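Local coordinates for sphingomyelinase-c (Listeria ivanovii, PDB 1ZWX), which belongs to the endonuclease/exonuclease/phosphatase family and adopts a DNase I-like fold, with two mixed beta sheets flanked by helices, at residues H16-F21 with V50-A55; R34-A39 with S61-N66. All blocks are in the same frame, centred on the assembly; numbering follows the deposited sequence.

Contact 1 of 2, residues H16-F21 with V50-A55; sequences HNVYLF and VILNEA
N17 and E54 grip each other across two parallel neighbouring strands, the outer members of a beta-alpha-beta unit in the DNase I-like fold. The tight part is the backbone ladder and the asparagine-glutamate pair. H16 N, N53 N, V18 N and L20 N each donate across the gap, L20 N reaching E54 O at 2.8 Å. Between N17 and L20 the register slips by one residue, a beta bulge at which Y19 and E54 both take left-handed backbone conformations. At the bulge the E54 side chain crosses that of N17 at a slant. With CG anti to its own backbone N (chi1 -179°), N17 sets ND2 2.9 Å from E54 OE2. The bond is nearly straight (165°); it lies in the amide plane but comes down from above the carboxylate, and the two planes stand 82° apart. ND2 has a second acceptor in D195 OD2. N17 OD1 is occupied in an Asx turn, accepting from Y19 N at 3.3 Å, although E54 OE1 lies only 3.0 Å from OD1 as a second, unbonded acceptor. Closer to the backbone, N17 CB lies 3.8 Å from N53 CB, and N53 OD1 accepts from D195 N. On the other face L20 and L52 pack on L64 of helix 58-67. The looser, partly solvent-exposed side is where the first strand runs out. There Y19 touches E54 through CA, CB and its ring edge, and F21 obliquely through CE1, 3.3 Å from E54 OE1, while Y19 CE1 sits 3.7 Å above the F21 ring plane, over its centre.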
loop_
_atom_site.group_PDB
_atom_site.type_symbol
_atom_site.label_atom_id
_atom_site.label_comp_id
_atom_site.label_asym_id
_atom_site.label_seq_id
_atom_site.Cartn_x
_atom_site.Cartn_y
_atom_site.Cartn_z
ATOM N N HIS A 16 0.445 2.845 3.880
ATOM C CA HIS A 16 1.870 2.897 4.094
ATOM C C HIS A 16 2.531 1.635 3.631
ATOM O O HIS A 16 2.233 0.512 4.102
ATOM C CB HIS A 16 2.224 3.146 5.564
ATOM C CG HIS A 16 3.604 3.689 5.750
ATOM N ND1 HIS A 16 4.242 3.701 6.969
ATOM C CD2 HIS A 16 4.461 4.257 4.864
ATOM C CE1 HIS A 16 5.423 4.274 6.834
ATOM N NE2 HIS A 16 5.584 4.612 5.566
ATOM N N ASN A 17 3.432 1.845 2.685
ATOM C CA ASN A 17 4.374 0.836 2.292
ATOM C C ASN A 17 5.434 0.859 3.398
ATOM O O ASN A 17 6.217 1.800 3.498
ATOM C CB ASN A 17 4.969 1.217 0.910
ATOM C CG ASN A 17 5.958 0.196 0.417
ATOM O OD1 ASN A 17 6.593 -0.494 1.234
ATOM N ND2 ASN A 17 6.092 0.064 -0.908
ATOM N N VAL A 18 5.400 -0.156 4.255
ATOM C CA VAL A 18 6.190 -0.150 5.489
ATOM C C VAL A 18 7.591 -0.803 5.339
ATOM O O VAL A 18 8.358 -0.849 6.306
ATOM C CB VAL A 18 5.424 -0.836 6.660
ATOM C CG1 VAL A 18 4.162 0.005 7.034
ATOM C CG2 VAL A 18 5.028 -2.228 6.308
ATOM N N TYR A 19 7.910 -1.298 4.147
ATOM C CA TYR A 19 9.271 -1.790 3.898
ATOM C C TYR A 19 9.751 -2.774 4.976
ATOM O O TYR A 19 10.735 -2.491 5.679
ATOM C CB TYR A 19 10.208 -0.587 3.839
ATOM C CG TYR A 19 11.649 -0.896 3.474
ATOM C CD1 TYR A 19 11.946 -1.758 2.429
ATOM C CD2 TYR A 19 12.692 -0.271 4.126
ATOM C CE1 TYR A 19 13.263 -2.038 2.059
ATOM C CE2 TYR A 19 14.026 -0.519 3.753
ATOM C CZ TYR A 19 14.297 -1.402 2.711
ATOM O OH TYR A 19 15.619 -1.681 2.333
ATOM N N LEU A 20 9.065 -3.915 5.095
ATOM C CA LEU A 20 9.456 -5.024 5.984
ATOM C C LEU A 20 9.898 -6.221 5.152
ATOM O O LEU A 20 9.188 -7.220 4.974
ATOM C CB LEU A 20 8.349 -5.400 6.990
ATOM C CG LEU A 20 7.891 -4.261 7.945
ATOM C CD1 LEU A 20 6.665 -4.723 8.749
ATOM C CD2 LEU A 20 8.975 -3.623 8.908
ATOM N N PHE A 21 11.105 -6.089 4.610
ATOM C CA PHE A 21 11.687 -7.168 3.815
ATOM C C PHE A 21 12.020 -8.386 4.650
ATOM O O PHE A 21 12.209 -8.290 5.869
ATOM C CB PHE A 21 12.929 -6.644 3.110
ATOM C CG PHE A 21 12.637 -5.940 1.797
ATOM C CD1 PHE A 21 11.367 -5.383 1.529
ATOM C CD2 PHE A 21 13.647 -5.817 0.821
ATOM C CE1 PHE A 21 11.114 -4.716 0.294
ATOM C CE2 PHE A 21 13.400 -5.174 -0.402
ATOM C CZ PHE A 21 12.123 -4.603 -0.655
ATOM N N VAL A 50 -6.655 1.107 7.293
ATOM C CA VAL A 50 -5.216 1.276 7.008
ATOM C C VAL A 50 -4.824 0.217 5.999
ATOM O O VAL A 50 -5.180 -0.964 6.139
ATOM C CB VAL A 50 -4.316 1.108 8.271
ATOM C CG1 VAL A 50 -2.803 1.038 7.860
ATOM C CG2 VAL A 50 -4.498 2.276 9.246
ATOM N N ILE A 51 -4.105 0.644 4.958
ATOM C CA ILE A 51 -3.620 -0.288 3.916
ATOM C C ILE A 51 -2.126 -0.435 4.122
ATOM O O ILE A 51 -1.438 0.558 4.233
ATOM C CB ILE A 51 -3.862 0.274 2.486
ATOM C CG1 ILE A 51 -5.372 0.389 2.215
ATOM C CG2 ILE A 51 -3.118 -0.621 1.418
ATOM C CD1 ILE A 51 -5.699 1.145 0.869
ATOM N N LEU A 52 -1.641 -1.676 4.218
ATOM C CA LEU A 52 -0.197 -1.899 4.364
ATOM C C LEU A 52 0.378 -2.534 3.100
ATOM O O LEU A 52 -0.291 -3.340 2.476
ATOM C CB LEU A 52 0.063 -2.850 5.527
ATOM C CG LEU A 52 -0.479 -2.379 6.871
ATOM C CD1 LEU A 52 -0.214 -3.488 7.888
ATOM C CD2 LEU A 52 0.192 -1.073 7.311
ATOM N N ASN A 53 1.611 -2.173 2.759
ATOM C CA ASN A 53 2.351 -2.764 1.614
ATOM C C ASN A 53 3.735 -3.173 2.137
ATOM O O ASN A 53 4.236 -2.594 3.099
ATOM C CB ASN A 53 2.635 -1.723 0.509
ATOM C CG ASN A 53 1.404 -1.297 -0.296
ATOM O OD1 ASN A 53 1.481 -0.307 -1.029
ATOM N ND2 ASN A 53 0.277 -1.997 -0.143
ATOM N N GLU A 54 4.363 -4.131 1.454
ATOM C CA GLU A 54 5.709 -4.640 1.818
ATOM C C GLU A 54 5.807 -5.180 3.253
ATOM O O GLU A 54 6.875 -5.119 3.913
ATOM C CB GLU A 54 6.788 -3.613 1.521
ATOM C CG GLU A 54 6.984 -3.438 0.022
ATOM C CD GLU A 54 8.131 -2.474 -0.365
ATOM O OE1 GLU A 54 9.021 -2.173 0.470
ATOM O OE2 GLU A 54 8.107 -1.986 -1.519
ATOM N N ALA A 55 4.694 -5.710 3.718
ATOM C CA ALA A 55 4.676 -6.505 4.966
ATOM C C ALA A 55 5.039 -7.926 4.582
ATOM O O ALA A 55 4.190 -8.821 4.566
ATOM C CB ALA A 55 3.272 -6.433 5.617
#

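Contact 2 of 2, residues R34-A39 with S61-N66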
loop_
_atom_site.group_PDB
_atom_site.type_symbol
_atom_site.label_atom_id
_atom_site.label_comp_id
_atom_site.label_asym_id
_atom_site.label_seq_id
_atom_site.Cartn_x
_atom_site.Cartn_y
_atom_site.Cartn_z
ATOM N N ARG A 34 10.782 -1.685 13.912
ATOM C CA ARG A 34 9.941 -0.746 13.179
ATOM C C ARG A 34 8.498 -1.210 13.216
ATOM O O ARG A 34 7.606 -0.373 13.143
ATOM C CB ARG A 34 10.446 -0.522 11.756
ATOM C CG ARG A 34 11.683 0.391 11.683
ATOM C CD ARG A 34 12.043 0.772 10.238
ATOM N NE ARG A 34 12.562 -0.375 9.494
ATOM C CZ ARG A 34 11.959 -0.951 8.447
ATOM N NH1 ARG A 34 10.807 -0.475 7.968
ATOM N NH2 ARG A 34 12.515 -2.005 7.870
ATOM N N ALA A 35 8.264 -2.520 13.348
ATOM C CA ALA A 35 6.924 -3.049 13.556
ATOM C C ALA A 35 6.286 -2.468 14.839
ATOM O O ALA A 35 5.054 -2.324 14.906
ATOM C CB ALA A 35 6.929 -4.586 13.607
ATOM N N ASP A 36 7.121 -2.134 15.834
ATOM C CA ASP A 36 6.648 -1.449 17.053
ATOM C C ASP A 36 6.498 0.039 16.856
ATOM O O ASP A 36 5.462 0.610 17.219
ATOM C CB ASP A 36 7.579 -1.721 18.251
ATOM C CG ASP A 36 7.557 -3.154 18.700
ATOM O OD1 ASP A 36 6.564 -3.861 18.460
ATOM O OD2 ASP A 36 8.553 -3.613 19.316
ATOM N N LEU A 37 7.519 0.676 16.281
ATOM C CA LEU A 37 7.535 2.114 16.058
ATOM C C LEU A 37 6.347 2.589 15.210
ATOM O O LEU A 37 5.701 3.606 15.515
ATOM C CB LEU A 37 8.828 2.538 15.366
ATOM C CG LEU A 37 10.146 2.482 16.156
ATOM C CD1 LEU A 37 11.222 3.177 15.328
ATOM C CD2 LEU A 37 9.978 3.160 17.554
ATOM N N ILE A 38 6.092 1.855 14.133
ATOM C CA ILE A 38 5.013 2.198 13.214
ATOM C C ILE A 38 3.649 2.113 13.927
ATOM O O ILE A 38 2.832 3.023 13.798
ATOM C CB ILE A 38 5.021 1.273 11.951
ATOM C CG1 ILE A 38 6.208 1.595 11.031
ATOM C CG2 ILE A 38 3.674 1.355 11.199
ATOM C CD1 ILE A 38 6.506 0.426 10.032
ATOM N N ALA A 39 3.391 1.014 14.630
ATOM C CA ALA A 39 2.112 0.833 15.320
ATOM C C ALA A 39 1.909 1.818 16.495
ATOM O O ALA A 39 0.748 2.102 16.874
ATOM C CB ALA A 39 1.946 -0.604 15.786
ATOM N N SER A 61 5.884 -8.739 10.206
ATOM C CA SER A 61 4.540 -8.411 9.687
ATOM C C SER A 61 3.508 -8.912 10.697
ATOM O O SER A 61 2.589 -8.179 11.042
ATOM C CB SER A 61 4.323 -9.071 8.332
ATOM O OG SER A 61 5.244 -8.492 7.407
ATOM N N HIS A 62 3.692 -10.136 11.192
ATOM C CA HIS A 62 2.845 -10.636 12.292
ATOM C C HIS A 62 2.882 -9.703 13.491
ATOM O O HIS A 62 1.830 -9.330 14.031
ATOM C CB HIS A 62 3.210 -12.070 12.669
ATOM C CG HIS A 62 2.463 -12.590 13.863
ATOM N ND1 HIS A 62 3.006 -12.600 15.135
ATOM C CD2 HIS A 62 1.212 -13.103 13.984
ATOM C CE1 HIS A 62 2.125 -13.106 15.983
ATOM N NE2 HIS A 62 1.034 -13.430 15.311
ATOM N N ARG A 63 4.072 -9.260 13.888
ATOM C CA ARG A 63 4.161 -8.295 14.961
ATOM C C ARG A 63 3.391 -7.001 14.697
ATOM O O ARG A 63 2.635 -6.508 15.584
ATOM C CB ARG A 63 5.613 -7.985 15.345
ATOM C CG ARG A 63 5.679 -6.956 16.474
ATOM C CD ARG A 63 7.078 -6.616 16.859
ATOM N NE ARG A 63 7.637 -7.661 17.701
ATOM C CZ ARG A 63 8.792 -7.552 18.354
ATOM N NH1 ARG A 63 9.511 -6.444 18.257
ATOM N NH2 ARG A 63 9.227 -8.570 19.089
ATOM N N LEU A 64 3.589 -6.407 13.525
ATOM C CA LEU A 64 2.926 -5.145 13.206
ATOM C C LEU A 64 1.399 -5.317 13.251
ATOM O O LEU A 64 0.703 -4.507 13.858
ATOM C CB LEU A 64 3.363 -4.635 11.823
ATOM C CG LEU A 64 2.615 -3.420 11.288
ATOM C CD1 LEU A 64 2.678 -2.210 12.219
ATOM C CD2 LEU A 64 3.185 -3.089 9.923
ATOM N N LEU A 65 0.902 -6.359 12.607
ATOM C CA LEU A 65 -0.531 -6.587 12.518
ATOM C C LEU A 65 -1.085 -6.837 13.925
ATOM O O LEU A 65 -2.149 -6.361 14.294
ATOM C CB LEU A 65 -0.813 -7.770 11.604
ATOM C CG LEU A 65 -0.551 -7.394 10.119
ATOM C CD1 LEU A 65 -0.565 -8.633 9.307
ATOM C CD2 LEU A 65 -1.634 -6.411 9.685
ATOM N N ASN A 66 -0.309 -7.546 14.728
ATOM C CA ASN A 66 -0.669 -7.724 16.133
ATOM C C ASN A 66 -0.715 -6.465 16.976
ATOM O O ASN A 66 -1.685 -6.250 17.727
ATOM C CB ASN A 66 0.195 -8.798 16.766
ATOM C CG ASN A 66 -0.586 -10.017 17.022
ATOM O OD1 ASN A 66 -0.652 -10.930 16.195
ATOM N ND2 ASN A 66 -1.277 -10.015 18.151
#
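L64 leans across to A35, I38 and A39, while R63, one residue earlier, reaches over to D36. The two helical segments run side by side in the same sense, their axes 8.4 Å apart and inclined by 22°, a spacing consistent with the small side chains of A35 and A39 at the interface. A35 CB faces the second helix directly and lies 4.0 Å from L64 CB. The leucine's CD1 branch does most of the work. It lies 3.6 Å from A35 O, a carbonyl that accepts a hydrogen bond from N67 ND2, and meets the CG2 branch of I38 at 3.8 Å, the two side chains crossing at about a right angle. A39 CB closes on the same methyl, 4.0 Å from L64 CD1, one turn further along the helix. The R63 chain leaves the helix extended, with CD against A35 CB, then bends at chi3 (-78°) so that the guanidinium turns toward the carboxylate of D36. The two planes are nearly parallel, 8° apart, yet the side chains approach at a slant and the salt bridge is single: D36 OD2 to R63 NH1, 3.2 Å. The other carboxylate oxygen, D36 OD1, lies 3.2 Å from R63 CD and accepts from N67 ND2, so D36 is held by R63 and N67, both of helix 58-67. R63 NH1 also donates to M32 O. The chemistry thus divides by depth: a buried aliphatic seam centred on one leucine methyl, and a partly exposed charged pair at its margin, where solvent probably weakens the attraction and the N67 and M32 bonds help fix both groups.

Overall arrangement
Contact 1 is the deeper of the two, about 6 Å from the chain centre against 15 Å for contact 2, and their own centres lie about 10 Å apart. The segments alternate along the chain, and the helix pair 34-39/61-66 packs on the face of the strand pair 16-21/50-55 that carries L20 and L52. V18 CB packs on I38 CD1 at 3.8 Å, and L52 CD1 on L65 CD2 at 3.7 Å. R34 clasps the end of the first strand, NH2 to Y19 O at 2.9 Å and NH1 to V18 O at 3.0 Å. The side chain of E54, in contact 1, comes within about 3 Å of a bound phosphate ion, probably from the crystallisation liquor, which may mark a pocket.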